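Local atomic coordinates of beta-gamma-crystallin (Geodia cydonium, PDB entry 4IAU), a protein that is of unknown function but binds calcium and belongs to the beta/gamma-crystallin family, built from Greek key strand motifs. Residues A[76-88]-A[94-108]. Residues are numbered along the deposited sequence; the frame is centred on the assembly and turned at random. Where two conformers were deposited one is given.
Sequences FRPVKTFQVGATL and FGGKELDLPNSNPRI
Arg77 reaches from the end of strand 75-78 into the bend before strand 98-101 and grips Gly96 end-on: NH1 and NH2 both donate to Gly96 O, NH2 at 2.7 Å on a carbonyl lone pair. NH2 also meets Phe94 O at 2.9 Å, and both acceptors lie at the guanidinium edge, close to its plane. The chain is extended from CG to NE, which carries the guanidinium past the oppositely running Glu98 side chain, their flat groups 32° apart. An alanine here takes both donors from Gly96 O and one from Phe94 O, and would probably leave the bend less firmly held to strand 75-78. Strands 86-89 and 98-101 form an antiparallel hairpin, with paired backbone bonds at Ala86–Leu101 and Leu88–Leu99. Packing is tight on the face bearing Leu88 and Leu101: Leu88 CD1 lies 3.9 Å from Leu101 CD1 and 3.7 Å from Ile108 CD1, and the Leu88 and Ile108 side chains cross at about a right angle. The other face is polar and watery. Thr87 OG1 donates to Asp100 OD1 at 2.7 Å, on the anti side. In the conformer given, Lys80, bent at chi3 and chi4 (-64° and -49°), brings NZ to the syn side of Asp100 OD2 at 3.1 Å and into a longer salt bridge, 3.4 Å, with Glu98 OE2. Five waters hydrogen-bond to the Glu98 carboxylate, linking it variously to Arg77, Pro78, Lys80 and Asp100. In the four-stranded antiparallel sheet of this beta/gamma-crystallin domain, strand 98-101 lies at one edge, next to 86-89, whose other side pairs with 115-118; Met159 of strand 158-161 touches Ala86 and Leu101. Arg77, its NE hydrogen-bonded to Tyr42 OH, ties the hairpin to the preceding sheet of 38-42 and 75-78, consistent with a link across the interdomain interface.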
ATOM      1  N   PHE A  76       8.856   2.078   4.918  1.00  4.59           N
ATOM      2  CA  PHE A  76       8.208   0.827   4.541  1.00  4.59           C
ATOM      3  C   PHE A  76       7.052   0.622   5.485  1.00  4.35           C
ATOM      4  O   PHE A  76       7.031   1.122   6.618  1.00  5.21           O
ATOM      5  CB  PHE A  76       9.196  -0.354   4.534  1.00  4.87           C
ATOM      6  CG  PHE A  76       9.970  -0.578   5.817  1.00  5.17           C
ATOM      7  CD1 PHE A  76      11.164   0.082   6.017  1.00  5.77           C
ATOM      8  CD2 PHE A  76       9.521  -1.434   6.806  1.00  5.82           C
ATOM      9  CE1 PHE A  76      11.894  -0.146   7.188  1.00  6.59           C
ATOM     10  CE2 PHE A  76      10.251  -1.637   7.944  1.00  7.00           C
ATOM     11  CZ  PHE A  76      11.444  -0.996   8.153  1.00  6.71           C
ATOM     12  N   ARG A  77       6.054  -0.158   5.020  1.00  4.66           N
ATOM     13  CA  ARG A  77       4.860  -0.344   5.834  1.00  4.87           C
ATOM     14  C   ARG A  77       4.121  -1.594   5.414  1.00  4.58           C
ATOM     15  O   ARG A  77       4.181  -2.009   4.248  1.00  5.02           O
ATOM     16  CB  ARG A  77       3.916   0.881   5.754  1.00  5.33           C
ATOM     17  CG  ARG A  77       3.503   1.219   4.313  1.00  5.51           C
ATOM     18  CD  ARG A  77       2.570   2.427   4.320  1.00  5.37           C
ATOM     19  NE  ARG A  77       2.394   2.942   2.977  1.00  5.40           N
ATOM     20  CZ  ARG A  77       1.803   4.112   2.706  1.00  5.25           C
ATOM     21  NH1 ARG A  77       1.270   4.830   3.700  1.00  5.55           N
ATOM     22  NH2 ARG A  77       1.738   4.565   1.477  1.00  5.48           N
ATOM     23  N   PRO A  78       3.362  -2.190   6.327  1.00  4.72           N
ATOM     24  CA  PRO A  78       2.527  -3.326   5.988  1.00  5.08           C
ATOM     25  C   PRO A  78       1.255  -2.854   5.292  1.00  5.34           C
ATOM     26  O   PRO A  78       0.801  -1.728   5.419  1.00  6.09           O
ATOM     27  CB  PRO A  78       2.226  -3.951   7.362  1.00  6.09           C
ATOM     28  CG  PRO A  78       2.195  -2.745   8.303  1.00  6.30           C
ATOM     29  CD  PRO A  78       3.260  -1.841   7.781  1.00  5.67           C
ATOM     30  N   VAL A  79       0.643  -3.800   4.569  1.00  5.72           N
ATOM     31  CA  VAL A  79      -0.652  -3.594   3.984  1.00  5.93           C
ATOM     32  C   VAL A  79      -1.656  -4.205   4.962  1.00  5.79           C
ATOM     33  O   VAL A  79      -1.864  -5.418   5.017  1.00  6.98           O
ATOM     34  CB  VAL A  79      -0.769  -4.209   2.589  1.00  6.77           C
ATOM     35  CG1 VAL A  79      -2.143  -3.928   1.982  1.00  8.21           C
ATOM     36  CG2 VAL A  79       0.349  -3.681   1.658  1.00  7.41           C
ATOM     37  N   LYS A  80      -2.273  -3.382   5.804  1.00  6.22           N
ATOM     38  CA  LYS A  80      -2.962  -3.905   6.970  1.00  7.28           C
ATOM     39  C   LYS A  80      -4.331  -4.504   6.634  1.00  7.39           C
ATOM     40  O   LYS A  80      -4.927  -5.188   7.474  1.00  9.65           O
ATOM     41  CB  LYS A  80      -3.117  -2.834   8.079  0.77  7.41           C
ATOM     42  CG  LYS A  80      -1.757  -2.351   8.579  0.77  9.13           C
ATOM     43  CD  LYS A  80      -1.896  -1.584   9.897  0.77 10.23           C
ATOM     44  CE  LYS A  80      -2.705  -0.318   9.741  0.77 10.73           C
ATOM     45  NZ  LYS A  80      -2.324   0.583   8.625  0.77  9.89           N
ATOM     46  N   THR A  81      -4.795  -4.340   5.409  1.00  7.07           N
ATOM     47  CA  THR A  81      -6.003  -5.013   4.948  1.00  6.94           C
ATOM     48  C   THR A  81      -5.715  -6.288   4.206  1.00  7.01           C
ATOM     49  O   THR A  81      -6.677  -6.854   3.639  1.00  8.03           O
ATOM     50  CB  THR A  81      -6.893  -4.044   4.134  1.00  7.40           C
ATOM     51  OG1 THR A  81      -6.198  -3.764   2.975  1.00  8.84           O
ATOM     52  CG2 THR A  81      -7.336  -2.857   4.962  1.00  8.40           C
ATOM     53  N   PHE A  82      -4.495  -6.782   4.231  1.00  7.69           N
ATOM     54  CA  PHE A  82      -4.214  -8.129   3.730  1.00  8.11           C
ATOM     55  C   PHE A  82      -5.202  -9.085   4.405  1.00  8.92           C
ATOM     56  O   PHE A  82      -5.309  -9.083   5.653  1.00 10.43           O
ATOM     57  CB  PHE A  82      -2.786  -8.430   4.084  1.00  9.75           C
ATOM     58  CG  PHE A  82      -2.359  -9.852   3.761  1.00 12.27           C
ATOM     59  CD1 PHE A  82      -2.437 -10.361   2.501  1.00 16.40           C
ATOM     60  CD2 PHE A  82      -1.900 -10.686   4.728  1.00 13.69           C
ATOM     61  CE1 PHE A  82      -2.046 -11.666   2.190  1.00 19.44           C
ATOM     62  CE2 PHE A  82      -1.436 -11.982   4.479  1.00 16.86           C
ATOM     63  CZ  PHE A  82      -1.482 -12.426   3.180  1.00 17.65           C
ATOM     64  N   GLN A  83      -5.915  -9.870   3.622  1.00 10.15           N
ATOM     65  CA  GLN A  83      -6.885 -10.848   4.123  1.00 12.53           C
ATOM     66  C   GLN A  83      -8.090 -10.240   4.830  1.00 12.90           C
ATOM     67  O   GLN A  83      -8.780 -10.981   5.583  1.00 15.93           O
ATOM     68  CB  GLN A  83      -6.204 -11.843   5.064  1.00 16.05           C
ATOM     69  CG  GLN A  83      -5.081 -12.637   4.421  1.00 19.14           C
ATOM     70  CD  GLN A  83      -4.413 -13.593   5.389  1.00 21.97           C
ATOM     71  OE1 GLN A  83      -4.477 -13.406   6.604  1.00 29.25           O
ATOM     72  NE2 GLN A  83      -3.770 -14.618   4.862  1.00 23.30           N
ATOM     73  N   VAL A  84      -8.332  -8.972   4.598  1.00 10.84           N
ATOM     74  CA  VAL A  84      -9.427  -8.285   5.269  1.00 11.65           C
ATOM     75  C   VAL A  84     -10.207  -7.441   4.311  1.00  9.92           C
ATOM     76  O   VAL A  84     -11.438  -7.457   4.395  1.00 12.29           O
ATOM     77  CB  VAL A  84      -8.884  -7.404   6.410  1.00 12.58           C
ATOM     78  CG1 VAL A  84     -10.069  -6.650   7.034  1.00 17.59           C
ATOM     79  CG2 VAL A  84      -8.123  -8.188   7.468  1.00 14.53           C
ATOM     80  N   GLY A  85      -9.603  -6.689   3.419  1.00  8.58           N
ATOM     81  CA  GLY A  85     -10.347  -5.711   2.607  1.00  7.51           C
ATOM     82  C   GLY A  85      -9.450  -5.028   1.624  1.00  6.64           C
ATOM     83  O   GLY A  85      -8.748  -5.715   0.848  1.00  7.82           O
ATOM     84  N   ALA A  86      -9.437  -3.704   1.605  1.00  6.79           N
ATOM     85  CA  ALA A  86      -8.718  -2.924   0.616  1.00  6.23           C
ATOM     86  C   ALA A  86      -8.013  -1.764   1.327  1.00  5.98           C
ATOM     87  O   ALA A  86      -8.491  -1.266   2.344  1.00  6.65           O
ATOM     88  CB  ALA A  86      -9.655  -2.367  -0.442  1.00  7.86           C
ATOM     89  N   THR A  87      -6.897  -1.308   0.740  1.00  5.99           N
ATOM     90  CA  THR A  87      -6.216  -0.085   1.188  1.00  5.82           C
ATOM     91  C   THR A  87      -6.064   0.839  -0.024  1.00  5.63           C
ATOM     92  O   THR A  87      -5.710   0.386  -1.101  1.00  6.13           O
ATOM     93  CB  THR A  87      -4.850  -0.369   1.835  1.00  6.13           C
ATOM     94  OG1 THR A  87      -5.035  -1.148   2.987  1.00  7.58           O
ATOM     95  CG2 THR A  87      -4.129   0.880   2.280  1.00  6.85           C
ATOM     96  N   LEU A  88      -6.378   2.123   0.212  1.00  5.49           N
ATOM     97  CA  LEU A  88      -6.284   3.187  -0.764  1.00  5.33           C
ATOM     98  C   LEU A  88      -5.062   4.070  -0.460  1.00  5.10           C
ATOM     99  O   LEU A  88      -4.736   4.249   0.720  1.00  6.10           O
ATOM    100  CB  LEU A  88      -7.537   4.041  -0.745  1.00  5.85           C
ATOM    101  CG  LEU A  88      -8.842   3.254  -0.884  1.00  6.95           C
ATOM    102  CD1 LEU A  88     -10.009   4.247  -0.843  1.00  7.71           C
ATOM    103  CD2 LEU A  88      -8.863   2.445  -2.150  1.00  8.74           C
ATOM    104  N   PHE A  94       1.261   3.225  -4.694  1.00  5.41           N
ATOM    105  CA  PHE A  94       1.028   2.972  -3.281  1.00  5.31           C
ATOM    106  C   PHE A  94       1.746   3.961  -2.407  1.00  5.34           C
ATOM    107  O   PHE A  94       2.078   3.657  -1.233  1.00  5.62           O
ATOM    108  CB  PHE A  94       1.313   1.512  -2.889  1.00  5.91           C
ATOM    109  CG  PHE A  94       0.820   0.592  -3.958  1.00  5.83           C
ATOM    110  CD1 PHE A  94      -0.547   0.564  -4.295  1.00  6.28           C
ATOM    111  CD2 PHE A  94       1.670  -0.211  -4.686  1.00  7.37           C
ATOM    112  CE1 PHE A  94      -0.994  -0.185  -5.351  1.00  6.95           C
ATOM    113  CE2 PHE A  94       1.225  -0.961  -5.727  1.00  8.61           C
ATOM    114  CZ  PHE A  94      -0.131  -0.950  -6.069  1.00  8.25           C
ATOM    115  N   GLY A  95       1.985   5.183  -2.894  1.00  5.79           N
ATOM    116  CA  GLY A  95       2.665   6.166  -2.106  1.00  5.75           C
ATOM    117  C   GLY A  95       1.743   7.037  -1.289  1.00  5.37           C
ATOM    118  O   GLY A  95       0.556   7.134  -1.512  1.00  6.23           O
ATOM    119  N   GLY A  96       2.357   7.717  -0.297  1.00  5.57           N
ATOM    120  CA  GLY A  96       1.666   8.759   0.461  1.00  5.90           C
ATOM    121  C   GLY A  96       0.662   8.228   1.445  1.00  5.74           C
ATOM    122  O   GLY A  96       0.659   7.063   1.854  1.00  6.62           O
ATOM    123  N   LYS A  97      -0.237   9.119   1.863  1.00  5.99           N
ATOM    124  CA  LYS A  97      -1.241   8.801   2.883  1.00  6.04           C
ATOM    125  C   LYS A  97      -2.051   7.605   2.439  1.00  5.75           C
ATOM    126  O   LYS A  97      -2.528   7.538   1.305  1.00  6.84           O
ATOM    127  CB  LYS A  97      -2.139  10.015   3.055  0.73  7.68           C
ATOM    128  CG  LYS A  97      -3.131   9.890   4.191  0.73 11.07           C
ATOM    129  CD  LYS A  97      -3.840  11.146   4.568  0.73 14.49           C
ATOM    130  CE  LYS A  97      -3.096  12.125   5.443  0.73 18.32           C
ATOM    131  NZ  LYS A  97      -4.054  12.697   6.449  0.73 27.32           N
ATOM    132  N   GLU A  98      -2.269   6.662   3.368  1.00  5.70           N
ATOM    133  CA  GLU A  98      -3.086   5.499   3.113  1.00  5.86           C
ATOM    134  C   GLU A  98      -4.381   5.558   3.947  1.00  6.19           C
ATOM    135  O   GLU A  98      -4.491   6.263   4.959  1.00  7.17           O
ATOM    136  CB  GLU A  98      -2.339   4.189   3.439  1.00  6.26           C
ATOM    137  CG  GLU A  98      -2.110   3.950   4.919  1.00  7.04           C
ATOM    138  CD  GLU A  98      -1.388   2.680   5.277  1.00  8.00           C
ATOM    139  OE1 GLU A  98      -1.374   1.723   4.454  1.00  8.64           O
ATOM    140  OE2 GLU A  98      -0.800   2.620   6.381  1.00  9.32           O
ATOM    141  N   LEU A  99      -5.346   4.769   3.495  1.00  6.02           N
ATOM    142  CA  LEU A  99      -6.625   4.610   4.164  1.00  6.30           C
ATOM    143  C   LEU A  99      -7.060   3.169   4.025  1.00  6.16           C
ATOM    144  O   LEU A  99      -7.204   2.635   2.914  1.00  6.40           O
ATOM    145  CB  LEU A  99      -7.694   5.531   3.561  1.00  6.64           C
ATOM    146  CG  LEU A  99      -9.078   5.369   4.124  1.00  7.55           C
ATOM    147  CD1 LEU A  99      -9.148   5.803   5.572  1.00  9.82           C
ATOM    148  CD2 LEU A  99     -10.057   6.124   3.239  1.00  9.41           C
ATOM    149  N   ASP A 100      -7.266   2.483   5.156  1.00  6.50           N
ATOM    150  CA  ASP A 100      -7.726   1.123   5.188  1.00  6.84           C
ATOM    151  C   ASP A 100      -9.259   1.049   5.147  1.00  6.88           C
ATOM    152  O   ASP A 100      -9.959   1.759   5.883  1.00  7.84           O
ATOM    153  CB  ASP A 100      -7.266   0.431   6.464  1.00  7.73           C
ATOM    154  CG  ASP A 100      -5.751   0.172   6.511  1.00  8.81           C
ATOM    155  OD1 ASP A 100      -5.149  -0.007   5.434  1.00  8.75           O
ATOM    156  OD2 ASP A 100      -5.214   0.101   7.618  1.00 11.21           O
ATOM    157  N   LEU A 101      -9.762   0.161   4.276  1.00  6.91           N
ATOM    158  CA  LEU A 101     -11.161  -0.157   4.113  1.00  7.04           C
ATOM    159  C   LEU A 101     -11.396  -1.615   4.426  1.00  7.39           C
ATOM    160  O   LEU A 101     -11.345  -2.486   3.549  1.00  7.74           O
ATOM    161  CB  LEU A 101     -11.704   0.124   2.700  1.00  8.10           C
ATOM    162  CG  LEU A 101     -12.129   1.560   2.406  1.00  7.63           C
ATOM    163  CD1 LEU A 101     -11.005   2.578   2.487  1.00 10.08           C
ATOM    164  CD2 LEU A 101     -12.813   1.644   1.069  1.00 10.28           C
ATOM    165  N   PRO A 102     -11.726  -1.925   5.699  1.00  8.78           N
ATOM    166  CA  PRO A 102     -12.222  -3.293   5.993  1.00 10.03           C
ATOM    167  C   PRO A 102     -13.625  -3.528   5.436  1.00  9.22           C
ATOM    168  O   PRO A 102     -14.002  -4.673   5.258  1.00 11.59           O
ATOM    169  CB  PRO A 102     -12.237  -3.295   7.529  1.00 12.76           C
ATOM    170  CG  PRO A 102     -12.365  -1.885   7.957  1.00 13.02           C
ATOM    171  CD  PRO A 102     -11.609  -1.130   6.939  1.00 11.17           C
ATOM    172  N   ASN A 103     -14.360  -2.444   5.228  1.00  8.84           N
ATOM    173  CA  ASN A 103     -15.746  -2.519   4.817  1.00 10.35           C
ATOM    174  C   ASN A 103     -16.041  -1.254   3.986  1.00  8.11           C
ATOM    175  O   ASN A 103     -15.156  -0.434   3.723  1.00  8.91           O
ATOM    176  CB  ASN A 103     -16.714  -2.705   5.953  1.00 15.83           C
ATOM    177  CG  ASN A 103     -17.902  -3.568   5.421  1.00 19.99           C
ATOM    178  OD1 ASN A 103     -18.681  -3.432   4.426  1.00 17.10           O
ATOM    179  ND2 ASN A 103     -17.965  -4.740   6.099  1.00 31.98           N
ATOM    180  N   SER A 104     -17.294  -1.106   3.583  1.00  8.09           N
ATOM    181  CA  SER A 104     -17.705   0.057   2.840  1.00  8.28           C
ATOM    182  C   SER A 104     -17.303   1.348   3.487  1.00  8.46           C
ATOM    183  O   SER A 104     -17.313   1.435   4.727  1.00 10.57           O
ATOM    184  CB  SER A 104     -19.236   0.043   2.717  1.00  8.99           C
ATOM    185  OG  SER A 104     -19.662  -1.159   2.097  1.00  9.54           O
ATOM    186  N   ASN A 105     -16.999   2.351   2.651  1.00  7.50           N
ATOM    187  CA  ASN A 105     -16.679   3.694   3.142  1.00  7.63           C
ATOM    188  C   ASN A 105     -17.411   4.683   2.296  1.00  7.01           C
ATOM    189  O   ASN A 105     -17.158   4.772   1.082  1.00  7.60           O
ATOM    190  CB  ASN A 105     -15.158   3.929   3.111  1.00  7.86           C
ATOM    191  CG  ASN A 105     -14.761   5.225   3.724  1.00  8.24           C
ATOM    192  OD1 ASN A 105     -15.451   6.237   3.634  1.00  9.29           O
ATOM    193  ND2 ASN A 105     -13.601   5.232   4.382  1.00  9.04           N
ATOM    194  N   PRO A 106     -18.356   5.456   2.854  1.00  7.27           N
ATOM    195  CA  PRO A 106     -19.144   6.376   2.087  1.00  7.97           C
ATOM    196  C   PRO A 106     -18.484   7.721   1.805  1.00  7.34           C
ATOM    197  O   PRO A 106     -19.069   8.550   1.115  1.00  8.10           O
ATOM    198  CB  PRO A 106     -20.408   6.568   2.982  1.00  8.85           C
ATOM    199  CG  PRO A 106     -19.821   6.483   4.370  1.00  8.78           C
ATOM    200  CD  PRO A 106     -18.769   5.398   4.271  1.00  9.19           C
ATOM    201  N   ARG A 107     -17.325   7.959   2.409  1.00  7.64           N
ATOM    202  CA  ARG A 107     -16.755   9.307   2.292  1.00  7.69           C
ATOM    203  C   ARG A 107     -15.237   9.216   2.503  1.00  7.41           C
ATOM    204  O   ARG A 107     -14.725   9.261   3.625  1.00  9.46           O
ATOM    205  CB  ARG A 107     -17.400  10.287   3.256  1.00  8.95           C
ATOM    206  CG  ARG A 107     -16.928  11.695   2.967  1.00  9.74           C
ATOM    207  CD  ARG A 107     -18.040  12.661   3.208  1.00 10.52           C
ATOM    208  NE  ARG A 107     -17.538  14.013   3.234  1.00 11.34           N
ATOM    209  CZ  ARG A 107     -18.197  15.079   3.595  1.00 10.88           C
ATOM    210  NH1 ARG A 107     -19.490  14.937   3.863  1.00 13.79           N
ATOM    211  NH2 ARG A 107     -17.609  16.268   3.629  1.00 14.35           N
ATOM    212  N   ILE A 108     -14.541   9.091   1.390  1.00  7.76           N
ATOM    213  CA  ILE A 108     -13.089   8.980   1.316  1.00  7.59           C
ATOM    214  C   ILE A 108     -12.498  10.357   1.091  1.00  8.61           C
ATOM    215  O   ILE A 108     -12.886  11.056   0.142  1.00  9.95           O
ATOM    216  CB  ILE A 108     -12.702   8.037   0.179  1.00  7.63           C
ATOM    217  CG1 ILE A 108     -13.246   6.646   0.415  1.00  8.25           C
ATOM    218  CG2 ILE A 108     -11.186   8.047  -0.064  1.00  9.02           C
ATOM    219  CD1 ILE A 108     -13.356   5.775  -0.782  1.00  9.15           C
TER
HETATM  220  O   HOH W   1       0.944   4.705   6.586  1.00  7.67           O
HETATM  221  O   HOH W   2       0.233   0.047   3.166  1.00  7.79           O
HETATM  222  O   HOH W   3       0.714   0.485   7.173  1.00  8.09           O
HETATM  223  O   HOH W   4      -2.462  -0.484   5.779  1.00  8.87           O
HETATM  224  O   HOH W   5      -2.636   3.543   8.407  1.00 33.60           O
HETATM  225  O   HOH W   6     -13.756  -6.850   6.916  1.00 20.56           O